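Local atomic coordinates of ykuJ (Bacillus subtilis, PDB entry 2FFG), a protein that is of unknown function, a small alpha-beta protein of the DUF1797 family that forms a two-chain assembly. Residues A[26-31]-A[36-41]; A[62-65]-A[69-72]. All coordinates share one frame; numbering follows the deposited sequence.

Overall arrangement
From the N terminus the chain runs through helix 3-21, then lays down four antiparallel strands in simple up-and-down order before ending in helix 67-79. Contact 1 (26-31 with 36-41) closes the first hairpin, pairing the outermost strand 25-31 with strand 34-42. Contact 2 (62-65 with 69-72) closes the short turn where the opposite outermost strand, 57-64, leads into the C-terminal helix. The two follow one another in series, neither nested nor crossed, with centres about 12 Å apart and no direct touch. Both reach the same sheet, and both have side chains against helix 3-21: contact 1 through Phe-29 and Val-39, contact 2 through Val-70.

Contact 1 (A[26-31]-A[36-41]); sequences QRYFEV and ICSVKY
Strands 26-31 and 36-41 pair as the two arms of a beta hairpin at one side of the four-stranded sheet, their axes 4.5 Å apart and running antiparallel at 158°. Arg-27 and Val-39 form a hydrogen-bonded pair, Val-39 N reaching Arg-27 O at 2.8 Å. Phe-29 N bonds to Cys-37 O, also at 2.8 Å. Toward the turn the register slips: Phe-29 O accepts from both Ile-36 N (3.0 Å) and Cys-37 N (3.3 Å), each donor in the carbonyl plane. This is a classic beta bulge, with Ile-36 and Cys-37 both opposite Phe-29. On the face turned to the helices, Val-39 CG1 meets the edge of the Phe-29 ring in its plane, 3.5 Å from CE1, while Cys-37 SG lies obliquely to that ring as a sulfur-aromatic contact; Ile-7 and Ile-74 pack on the same phenylalanine. The other face carries Tyr-28, whose CG stands anti to the carbonyl carbon (chi1 -67°), bringing CD1 within 3.5 Å of Ser-38 CB. Beside it the CB atoms of Gln-26 and Lys-40 touch at 3.9 Å. Arg-27 CG runs alongside Val-39 CG1, then the chain kinks about its CG-CD bond and carries the guanidinium away to a salt bridge with Glu-16 of the second subunit.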
# COMPACT_ATOMS: atom_id res chain seq x y z
N GLN A 26 4.48 6.95 6.02
CA GLN A 26 5.60 6.56 5.18
C GLN A 26 5.44 5.17 4.59
O GLN A 26 4.66 4.36 5.07
CB GLN A 26 6.87 6.60 6.01
CG GLN A 26 6.75 5.79 7.28
CD GLN A 26 8.05 5.67 8.03
OE1 GLN A 26 9.03 5.15 7.50
NE2 GLN A 26 8.07 6.13 9.28
N ARG A 27 6.20 4.90 3.53
CA ARG A 27 6.21 3.58 2.89
C ARG A 27 7.57 3.32 2.23
O ARG A 27 8.37 4.24 2.02
CB ARG A 27 5.07 3.44 1.87
CG ARG A 27 5.24 4.20 0.57
CD ARG A 27 3.93 4.20 -0.19
NE ARG A 27 3.57 2.88 -0.73
CZ ARG A 27 2.34 2.55 -1.15
NH1 ARG A 27 1.34 3.43 -1.08
NH2 ARG A 27 2.11 1.34 -1.64
N TYR A 28 7.82 2.06 1.93
CA TYR A 28 9.07 1.65 1.32
C TYR A 28 8.88 1.30 -0.14
O TYR A 28 7.77 1.03 -0.59
CB TYR A 28 9.63 0.39 2.00
CG TYR A 28 10.06 0.59 3.42
CD1 TYR A 28 11.31 1.12 3.71
CD2 TYR A 28 9.22 0.26 4.48
CE1 TYR A 28 11.72 1.33 5.03
CE2 TYR A 28 9.62 0.46 5.81
CZ TYR A 28 10.87 0.99 6.08
OH TYR A 28 11.28 1.19 7.38
N PHE A 29 9.97 1.34 -0.87
CA PHE A 29 9.97 0.95 -2.26
C PHE A 29 11.14 0.00 -2.29
O PHE A 29 12.27 0.39 -1.99
CB PHE A 29 10.23 2.14 -3.19
CG PHE A 29 9.06 3.05 -3.32
CD1 PHE A 29 8.80 4.01 -2.35
CD2 PHE A 29 8.17 2.90 -4.37
CE1 PHE A 29 7.67 4.82 -2.43
CE2 PHE A 29 7.03 3.70 -4.47
CZ PHE A 29 6.78 4.66 -3.50
N GLU A 30 10.86 -1.25 -2.60
CA GLU A 30 11.91 -2.23 -2.66
C GLU A 30 12.00 -2.87 -4.03
O GLU A 30 11.04 -2.86 -4.80
CB GLU A 30 11.71 -3.29 -1.58
CG GLU A 30 10.32 -3.86 -1.49
CD GLU A 30 10.18 -4.88 -0.36
OE1 GLU A 30 10.37 -4.52 0.82
OE2 GLU A 30 9.89 -6.06 -0.67
N VAL A 31 13.18 -3.40 -4.32
CA VAL A 31 13.45 -4.07 -5.58
C VAL A 31 14.01 -5.43 -5.18
O VAL A 31 15.03 -5.51 -4.50
CB VAL A 31 14.50 -3.31 -6.41
CG1 VAL A 31 14.95 -4.14 -7.60
CG2 VAL A 31 13.93 -2.00 -6.90
N ILE A 36 15.03 -0.24 -0.93
CA ILE A 36 15.92 0.69 -1.60
C ILE A 36 15.75 2.07 -0.98
O ILE A 36 16.73 2.77 -0.74
CB ILE A 36 15.62 0.79 -3.10
CG1 ILE A 36 15.78 -0.58 -3.75
CG2 ILE A 36 16.55 1.80 -3.75
CD1 ILE A 36 17.18 -1.25 -3.67
N CYS A 37 14.50 2.44 -0.72
CA CYS A 37 14.18 3.74 -0.12
C CYS A 37 12.78 3.79 0.51
O CYS A 37 11.93 2.93 0.28
CB CYS A 37 14.31 4.85 -1.18
SG CYS A 37 13.09 4.76 -2.53
N SER A 38 12.55 4.81 1.33
CA SER A 38 11.25 5.00 1.95
C SER A 38 10.89 6.47 1.79
O SER A 38 11.76 7.34 1.73
CB SER A 38 11.29 4.62 3.42
OG SER A 38 12.15 5.48 4.14
N VAL A 39 9.60 6.75 1.69
CA VAL A 39 9.16 8.13 1.56
C VAL A 39 8.16 8.45 2.65
O VAL A 39 7.27 7.65 2.95
CB VAL A 39 8.53 8.39 0.16
CG1 VAL A 39 7.38 7.42 -0.08
CG2 VAL A 39 8.03 9.83 0.06
N LYS A 40 8.32 9.61 3.26
CA LYS A 40 7.42 10.05 4.32
C LYS A 40 6.76 11.35 3.88
O LYS A 40 7.42 12.26 3.37
CB LYS A 40 8.22 10.25 5.61
CG LYS A 40 7.38 10.47 6.84
CD LYS A 40 8.24 10.39 8.09
CE LYS A 40 7.41 10.48 9.36
NZ LYS A 40 8.24 10.33 10.58
N TYR A 41 5.45 11.42 4.05
CA TYR A 41 4.72 12.62 3.67
C TYR A 41 4.36 13.45 4.89
O TYR A 41 3.68 12.96 5.80
CB TYR A 41 3.43 12.26 2.92
CG TYR A 41 2.64 13.49 2.52
CD1 TYR A 41 3.11 14.33 1.51
CD2 TYR A 41 1.45 13.82 3.15
CE1 TYR A 41 2.41 15.47 1.14
CE2 TYR A 41 0.73 14.97 2.79
CZ TYR A 41 1.22 15.79 1.78
OH TYR A 41 0.52 16.92 1.40

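Contact 2 (A[62-65]-A[69-72]); sequences YPFD and MVSI
One face of the Phe-64 ring is met by the backbone of Val-70, whose CA lies 4.1 Å from the ring centroid and 20° off its normal, a CH-pi contact that falls somewhat off the ring centre. Met-69 O approaches the same ring obliquely, 3.8 Å from Phe-64 CE2. The ring crosses the valine side chain at a slant, and Val-70 CB sits 3.8 Å from both Phe-64 CB and Phe-64 CG. The valine branch that stands anti to the backbone N, CG2, extends this apolar contact to Phe-64 CD1 at 4.0 Å. The CB of Met-69, a selenomethionine, adds a looser touch on Phe-64 CD2 at 4.2 Å. Phe-64 CG stands anti to its own carbonyl carbon (chi1 -69°), a torsion that lays the ring against the first turn of the helix. With the ring gone, as in an alanine here, Val-70 CA is likely to lose its aromatic cover and a gap to open between strand and helix. Val-70 also packs on Leu-11 and Phe-48, while Met-69 N bonds to Asn-66 OD1 near the helix start. The arrangement is a short strand-to-helix connection in a two-layer alpha/beta sandwich, the last residue of an outermost strand packing on the helix that follows it.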
# COMPACT_ATOMS: atom_id res chain seq x y z
N TYR A 62 16.22 13.55 1.59
CA TYR A 62 16.07 14.65 0.65
C TYR A 62 14.63 15.14 0.62
O TYR A 62 13.70 14.35 0.42
CB TYR A 62 16.47 14.20 -0.76
CG TYR A 62 17.82 13.55 -0.82
CD1 TYR A 62 17.99 12.20 -0.50
CD2 TYR A 62 18.96 14.29 -1.13
CE1 TYR A 62 19.25 11.60 -0.50
CE2 TYR A 62 20.23 13.72 -1.14
CZ TYR A 62 20.37 12.37 -0.82
OH TYR A 62 21.63 11.80 -0.84
N PRO A 63 14.42 16.44 0.86
CA PRO A 63 13.05 16.96 0.84
C PRO A 63 12.56 17.27 -0.58
O PRO A 63 13.35 17.61 -1.46
CB PRO A 63 13.15 18.20 1.71
CG PRO A 63 14.52 18.72 1.40
CD PRO A 63 15.37 17.46 1.36
N PHE A 64 11.27 17.08 -0.81
CA PHE A 64 10.63 17.35 -2.10
C PHE A 64 9.24 17.89 -1.78
O PHE A 64 8.56 17.39 -0.89
CB PHE A 64 10.46 16.07 -2.93
CG PHE A 64 11.75 15.49 -3.45
CD1 PHE A 64 12.53 14.65 -2.65
CD2 PHE A 64 12.20 15.79 -4.73
CE1 PHE A 64 13.72 14.12 -3.13
CE2 PHE A 64 13.39 15.27 -5.22
CZ PHE A 64 14.16 14.43 -4.41
N ASP A 65 8.82 18.92 -2.51
CA ASP A 65 7.50 19.49 -2.29
C ASP A 65 6.61 19.16 -3.47
O ASP A 65 5.45 19.56 -3.50
CB ASP A 65 7.60 21.01 -2.12
CG ASP A 65 8.24 21.70 -3.31
OD1 ASP A 65 9.45 21.47 -3.54
OD2 ASP A 65 7.54 22.45 -4.01
N MSE A 69 8.29 15.12 -8.88
CA MSE A 69 9.73 15.15 -8.74
C MSE A 69 10.30 14.11 -7.78
O MSE A 69 11.41 13.63 -7.99
CB MSE A 69 10.15 16.55 -8.32
CG MSE A 69 9.89 17.54 -9.42
SE MSE A 69 10.27 19.34 -8.93
CE MSE A 69 12.20 19.20 -8.83
N VAL A 70 9.55 13.75 -6.74
CA VAL A 70 10.03 12.74 -5.82
C VAL A 70 9.85 11.39 -6.51
O VAL A 70 10.67 10.49 -6.37
CB VAL A 70 9.26 12.80 -4.48
CG1 VAL A 70 7.78 12.55 -4.71
CG2 VAL A 70 9.86 11.79 -3.51
N SER A 71 8.77 11.25 -7.29
CA SER A 71 8.50 10.03 -8.02
C SER A 71 9.61 9.71 -9.00
O SER A 71 10.02 8.56 -9.16
CB SER A 71 7.18 10.15 -8.77
OG SER A 71 6.06 10.20 -7.89
N ILE A 72 10.10 10.74 -9.68
CA ILE A 72 11.16 10.60 -10.67
C ILE A 72 12.44 10.11 -10.01
O ILE A 72 13.12 9.20 -10.50
CB ILE A 72 11.41 11.96 -11.36
CG1 ILE A 72 10.21 12.28 -12.25
CG2 ILE A 72 12.71 11.94 -12.14
CD1 ILE A 72 10.14 13.72 -12.73